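Local coordinates for D-alanyl-D-alanine carboxypeptidase (Vibrio cholerae, PDB 5TR7), which probably removes the terminal D-alanine from peptidoglycan precursor peptides, as a penicillin-binding serine carboxypeptidase of the S11 family, at residues A[10-15]-A[25-30]; A[131-136]-A[146-151]. All coordinates share one frame; numbering follows the deposited sequence.

Interaction 1. Residues A[10-15]-A[25-30]; sequences GYVLMD and KEMDTK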
# COMPACT_ATOMS: atom_id res chain seq x y z
N GLY A 10 11.15 11.81 -4.88
CA GLY A 10 11.97 10.63 -4.71
C GLY A 10 11.40 9.44 -5.48
O GLY A 10 10.20 9.34 -5.64
N TYR A 11 12.24 8.55 -5.98
CA TYR A 11 11.73 7.36 -6.63
C TYR A 11 12.72 6.27 -6.63
O TYR A 11 13.91 6.48 -6.37
CB TYR A 11 11.30 7.64 -8.07
CG TYR A 11 12.42 8.08 -9.01
CD1 TYR A 11 13.22 7.15 -9.67
CD2 TYR A 11 12.67 9.43 -9.26
CE1 TYR A 11 14.21 7.55 -10.56
CE2 TYR A 11 13.65 9.83 -10.15
CZ TYR A 11 14.41 8.89 -10.80
OH TYR A 11 15.39 9.27 -11.68
N VAL A 12 12.19 5.07 -6.87
CA VAL A 12 13.02 3.89 -7.03
C VAL A 12 12.37 2.97 -8.02
O VAL A 12 11.15 2.87 -8.06
CB VAL A 12 13.40 3.19 -5.73
CG1 VAL A 12 12.20 2.73 -4.98
CG2 VAL A 12 14.27 1.98 -6.04
N LEU A 13 13.17 2.32 -8.84
CA LEU A 13 12.67 1.37 -9.78
C LEU A 13 13.45 0.13 -9.49
O LEU A 13 14.63 0.16 -9.51
CB LEU A 13 12.92 1.83 -11.19
CG LEU A 13 12.64 0.82 -12.28
CD1 LEU A 13 11.28 0.22 -12.12
CD2 LEU A 13 12.79 1.45 -13.64
N MET A 14 12.77 -0.96 -9.24
CA MET A 14 13.43 -2.20 -8.86
C MET A 14 12.99 -3.37 -9.67
O MET A 14 11.80 -3.53 -9.95
CB MET A 14 13.13 -2.46 -7.38
CG MET A 14 13.59 -3.79 -6.83
SD MET A 14 13.09 -4.04 -5.12
CE MET A 14 14.31 -3.04 -4.29
N ASP A 15 13.95 -4.18 -10.05
CA ASP A 15 13.66 -5.46 -10.71
C ASP A 15 13.11 -6.40 -9.62
O ASP A 15 13.79 -6.65 -8.64
CB ASP A 15 14.94 -6.04 -11.33
CG ASP A 15 14.82 -7.51 -11.66
OD1 ASP A 15 13.75 -7.99 -12.09
OD2 ASP A 15 15.82 -8.21 -11.44
N LYS A 25 16.18 8.10 -7.06
CA LYS A 25 16.44 9.45 -6.63
C LYS A 25 15.99 9.51 -5.17
O LYS A 25 14.88 9.05 -4.83
CB LYS A 25 15.64 10.39 -7.47
CG LYS A 25 15.94 11.84 -7.22
CD LYS A 25 14.81 12.67 -7.80
CE LYS A 25 15.01 14.12 -7.40
NZ LYS A 25 13.86 14.90 -7.89
N GLU A 26 16.86 9.97 -4.29
CA GLU A 26 16.51 10.09 -2.87
C GLU A 26 15.94 8.79 -2.31
O GLU A 26 15.07 8.78 -1.44
CB GLU A 26 15.49 11.24 -2.69
CG GLU A 26 16.02 12.58 -3.14
CD GLU A 26 17.13 13.09 -2.26
OE1 GLU A 26 16.96 13.20 -1.04
OE2 GLU A 26 18.18 13.41 -2.78
N MET A 27 16.46 7.70 -2.83
CA MET A 27 16.03 6.34 -2.53
C MET A 27 15.94 6.00 -1.02
O MET A 27 15.02 5.30 -0.57
CB MET A 27 17.07 5.44 -3.17
CG MET A 27 16.84 3.97 -3.02
SD MET A 27 18.02 2.98 -3.92
CE MET A 27 19.44 3.05 -2.85
N ASP A 28 16.94 6.47 -0.28
CA ASP A 28 17.01 6.19 1.14
C ASP A 28 16.72 7.41 1.98
O ASP A 28 17.02 7.40 3.18
CB ASP A 28 18.39 5.60 1.50
CG ASP A 28 18.63 4.27 0.86
OD1 ASP A 28 17.74 3.40 0.85
OD2 ASP A 28 19.73 4.08 0.31
N THR A 29 16.07 8.43 1.42
CA THR A 29 15.80 9.55 2.31
C THR A 29 14.34 9.48 2.85
O THR A 29 13.35 9.22 2.14
CB THR A 29 16.24 10.92 1.76
OG1 THR A 29 15.61 11.22 0.52
CG2 THR A 29 17.73 11.06 1.67
N LYS A 30 14.27 9.67 4.16
CA LYS A 30 13.04 9.59 4.94
C LYS A 30 11.96 10.55 4.57
O LYS A 30 12.19 11.72 4.30
CB LYS A 30 13.32 9.65 6.46
CG LYS A 30 13.88 8.30 6.92
CD LYS A 30 14.35 8.29 8.36
CE LYS A 30 14.89 6.89 8.64
NZ LYS A 30 15.42 6.88 10.01
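Y11 and K25 face each other as the last hydrogen-bonded pair of an antiparallel hairpin, the one that joins strand 10-15 to the edge strand 21-25 of the five-stranded sheet in this beta-lactamase-like penicillin-binding fold. Two backbone bonds define the pair. Y11 N donates to K25 O at 2.9 Å, and the return bond from K25 N to Y11 O is the straighter of the two, with 163° at the hydrogen.

The side chains of the pair share one face of the sheet and meet at about a right angle. With chi1 at 63°, Y11 holds its ring between its own backbone N and carbonyl carbon, which lays the ring flat against the neighbouring strand. K25 CB then sits over the ring as a CH-pi contact, 3.8 Å from the centroid of Y11. The lysine chain runs on extended across the CD2-CE2 side of the ring, CD coming within 3.9 Å of Y11 CE2, and its ammonium group bonds to the carbonyl of A8. Y11 also packs on L243 of helix 233-251.

Beyond K25 the pairing stops. E26 takes up a left-handed backbone conformation and begins a type I turn to T29, closed by T29 N bonding to E26 O at 3.0 Å. G10 lies beside this departure point, its CA 3.3 Å from K25 O and 4.1 Å from E26 CB. From this turn the chain leaves the sheet edge and heads for helix 37-50. V12 belongs to the other face, where it packs on A154 of helix 150-163, and here the contact across the segments thins to a single apolar touch, V12 CG2 lying 4.4 Å from M27 SD.

Interaction 2. Residues A[131-136]-A[146-151]; sequences KNSHFT and LYSTPY
S133 OG is gripped by two groups: S148 OG donates to it at 2.6 Å, and the carboxylate of D152 bonds to the same oxygen. S148 reaches across because its OG lies anti to the backbone N (chi1 -172°), directed at S133. The D152 carboxylate oxygen also bonds to N132 N, so one acid in the first turn of helix 150-163 holds two consecutive residues of the facing segment. T149, the N-cap of that helix, bonds through OG1 to D152 N, while its methyl CG2 packs 3.6 Å from N132 CB.

Next to the serines the two segments run antiparallel and form a single bridge between H134 and Y147. H134 N donates to Y147 O at 2.8 Å, and Y147 N returns a bond of 2.9 Å that reaches H134 O in the carbonyl plane. The flanking CA-H groups add weaker support, S133 CA approaching Y147 O at 3.2 Å. In this penicillin-recognising fold the single bridge lies in the helical part and links the chain leaving helix 114-127 to the start of helix 150-163.

A chi1 of 57° tucks the Y147 ring back over its own backbone, where its face meets H134 CB, offset toward the rim and 4.0 Å from the ring centroid, whereas N132 O meets the ring at its edge. The imidazole of H134 leads off to bond through ND1 with N145 O. At the buried end F135 and L146 both touch T37 of helix 37-50; the F135 side chain is about 9 Å from that of K38, and the L146 side chain about 9 Å from that of S35, both predicted active-site residues. Here L146 CD1 comes to 3.5 Å from F135 CD1.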
# COMPACT_ATOMS: atom_id res chain seq x y z
N LYS A 131 15.13 -1.17 6.94
CA LYS A 131 15.92 -0.59 8.03
C LYS A 131 15.71 0.91 8.26
O LYS A 131 16.13 1.41 9.27
CB LYS A 131 17.38 -0.89 7.77
CG LYS A 131 17.61 -2.36 7.41
CD LYS A 131 19.07 -2.73 7.48
CE LYS A 131 19.87 -1.94 6.45
NZ LYS A 131 21.32 -2.30 6.46
N ASN A 132 15.04 1.61 7.33
CA ASN A 132 14.76 3.02 7.50
C ASN A 132 13.27 3.32 7.56
O ASN A 132 12.80 4.35 7.10
CB ASN A 132 15.44 3.81 6.39
CG ASN A 132 16.95 3.86 6.54
OD1 ASN A 132 17.51 3.88 7.62
ND2 ASN A 132 17.60 3.97 5.43
N SER A 133 12.53 2.40 8.16
CA SER A 133 11.11 2.55 8.31
C SER A 133 10.65 2.33 9.73
O SER A 133 11.22 1.52 10.43
CB SER A 133 10.39 1.55 7.39
OG SER A 133 10.73 1.79 6.02
N HIS A 134 9.65 3.08 10.17
CA HIS A 134 9.08 2.86 11.47
C HIS A 134 7.61 3.28 11.44
O HIS A 134 7.27 4.35 10.99
CB HIS A 134 9.82 3.59 12.57
CG HIS A 134 9.36 3.22 13.94
ND1 HIS A 134 8.48 3.98 14.67
CD2 HIS A 134 9.63 2.14 14.69
CE1 HIS A 134 8.23 3.38 15.82
NE2 HIS A 134 8.93 2.26 15.86
N PHE A 135 6.74 2.43 11.95
CA PHE A 135 5.33 2.71 11.98
C PHE A 135 4.80 2.98 13.39
O PHE A 135 5.29 2.39 14.37
CB PHE A 135 4.59 1.55 11.32
CG PHE A 135 5.09 1.26 9.92
CD1 PHE A 135 4.69 2.01 8.85
CD2 PHE A 135 6.01 0.24 9.70
CE1 PHE A 135 5.16 1.75 7.57
CE2 PHE A 135 6.44 -0.06 8.44
CZ PHE A 135 6.03 0.69 7.35
N THR A 136 3.81 3.89 13.47
CA THR A 136 3.14 4.23 14.73
C THR A 136 1.65 3.91 14.73
O THR A 136 1.00 3.99 15.75
CB THR A 136 3.32 5.71 15.08
OG1 THR A 136 2.80 6.51 14.00
CG2 THR A 136 4.82 5.99 15.34
N LEU A 146 6.53 8.18 12.37
CA LEU A 146 5.99 7.31 11.29
C LEU A 146 6.74 7.74 10.05
O LEU A 146 6.58 8.85 9.59
CB LEU A 146 4.49 7.48 11.14
CG LEU A 146 3.77 6.81 9.95
CD1 LEU A 146 4.18 5.38 9.71
CD2 LEU A 146 2.26 6.89 10.16
N TYR A 147 7.62 6.88 9.55
CA TYR A 147 8.41 7.22 8.37
C TYR A 147 8.89 6.00 7.62
O TYR A 147 8.96 4.91 8.17
CB TYR A 147 9.62 8.09 8.76
CG TYR A 147 10.53 7.45 9.78
CD1 TYR A 147 11.41 6.41 9.43
CD2 TYR A 147 10.50 7.86 11.09
CE1 TYR A 147 12.22 5.80 10.36
CE2 TYR A 147 11.33 7.28 12.05
CZ TYR A 147 12.17 6.28 11.69
OH TYR A 147 12.93 5.78 12.70
N SER A 148 9.24 6.21 6.36
CA SER A 148 9.78 5.15 5.55
C SER A 148 10.62 5.81 4.49
O SER A 148 11.00 6.98 4.65
CB SER A 148 8.72 4.26 4.94
OG SER A 148 9.33 3.13 4.31
N THR A 149 10.99 5.04 3.46
CA THR A 149 11.78 5.54 2.33
C THR A 149 11.29 4.84 1.07
O THR A 149 10.69 3.74 1.14
CB THR A 149 13.30 5.21 2.45
OG1 THR A 149 13.47 3.79 2.38
CG2 THR A 149 13.92 5.72 3.75
N PRO A 150 11.53 5.47 -0.10
CA PRO A 150 11.14 4.85 -1.35
C PRO A 150 11.69 3.45 -1.50
O PRO A 150 11.00 2.57 -2.03
CB PRO A 150 11.78 5.74 -2.40
CG PRO A 150 11.80 7.08 -1.77
CD PRO A 150 11.96 6.87 -0.30
N TYR A 151 12.94 3.26 -1.11
CA TYR A 151 13.54 1.96 -1.24
C TYR A 151 12.81 0.95 -0.35
O TYR A 151 12.44 -0.12 -0.83
CB TYR A 151 15.02 2.00 -0.85
CG TYR A 151 15.67 0.66 -0.93
CD1 TYR A 151 15.87 0.03 -2.17
CD2 TYR A 151 16.05 -0.02 0.21
CE1 TYR A 151 16.39 -1.25 -2.24
CE2 TYR A 151 16.60 -1.29 0.14
CZ TYR A 151 16.82 -1.87 -1.08
OH TYR A 151 17.38 -3.11 -1.13

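How the interactions relate
Both contacts join segments through one antiparallel hydrogen-bonded pair with a tyrosine ring under a CB, and both are partly buried, yet they differ in setting. Interaction 1, at the sheet edge and away from the annotated sites, includes exposed E26 among its touching residues; interaction 2 has no exposed one. Interaction 2 belongs to the helical part; it adds a serine-carboxylate cluster at a helix start, and its apolar end lies about 9 Å, side chain to side chain, from predicted active-site residues. Helix 150-163 connects them: Y151 N probably bonds to M27 O at 3.0 Å, V12 packs against P150, and the methyl of M14 meets the Y151 ring. K30 lays its aliphatic chain against Y147.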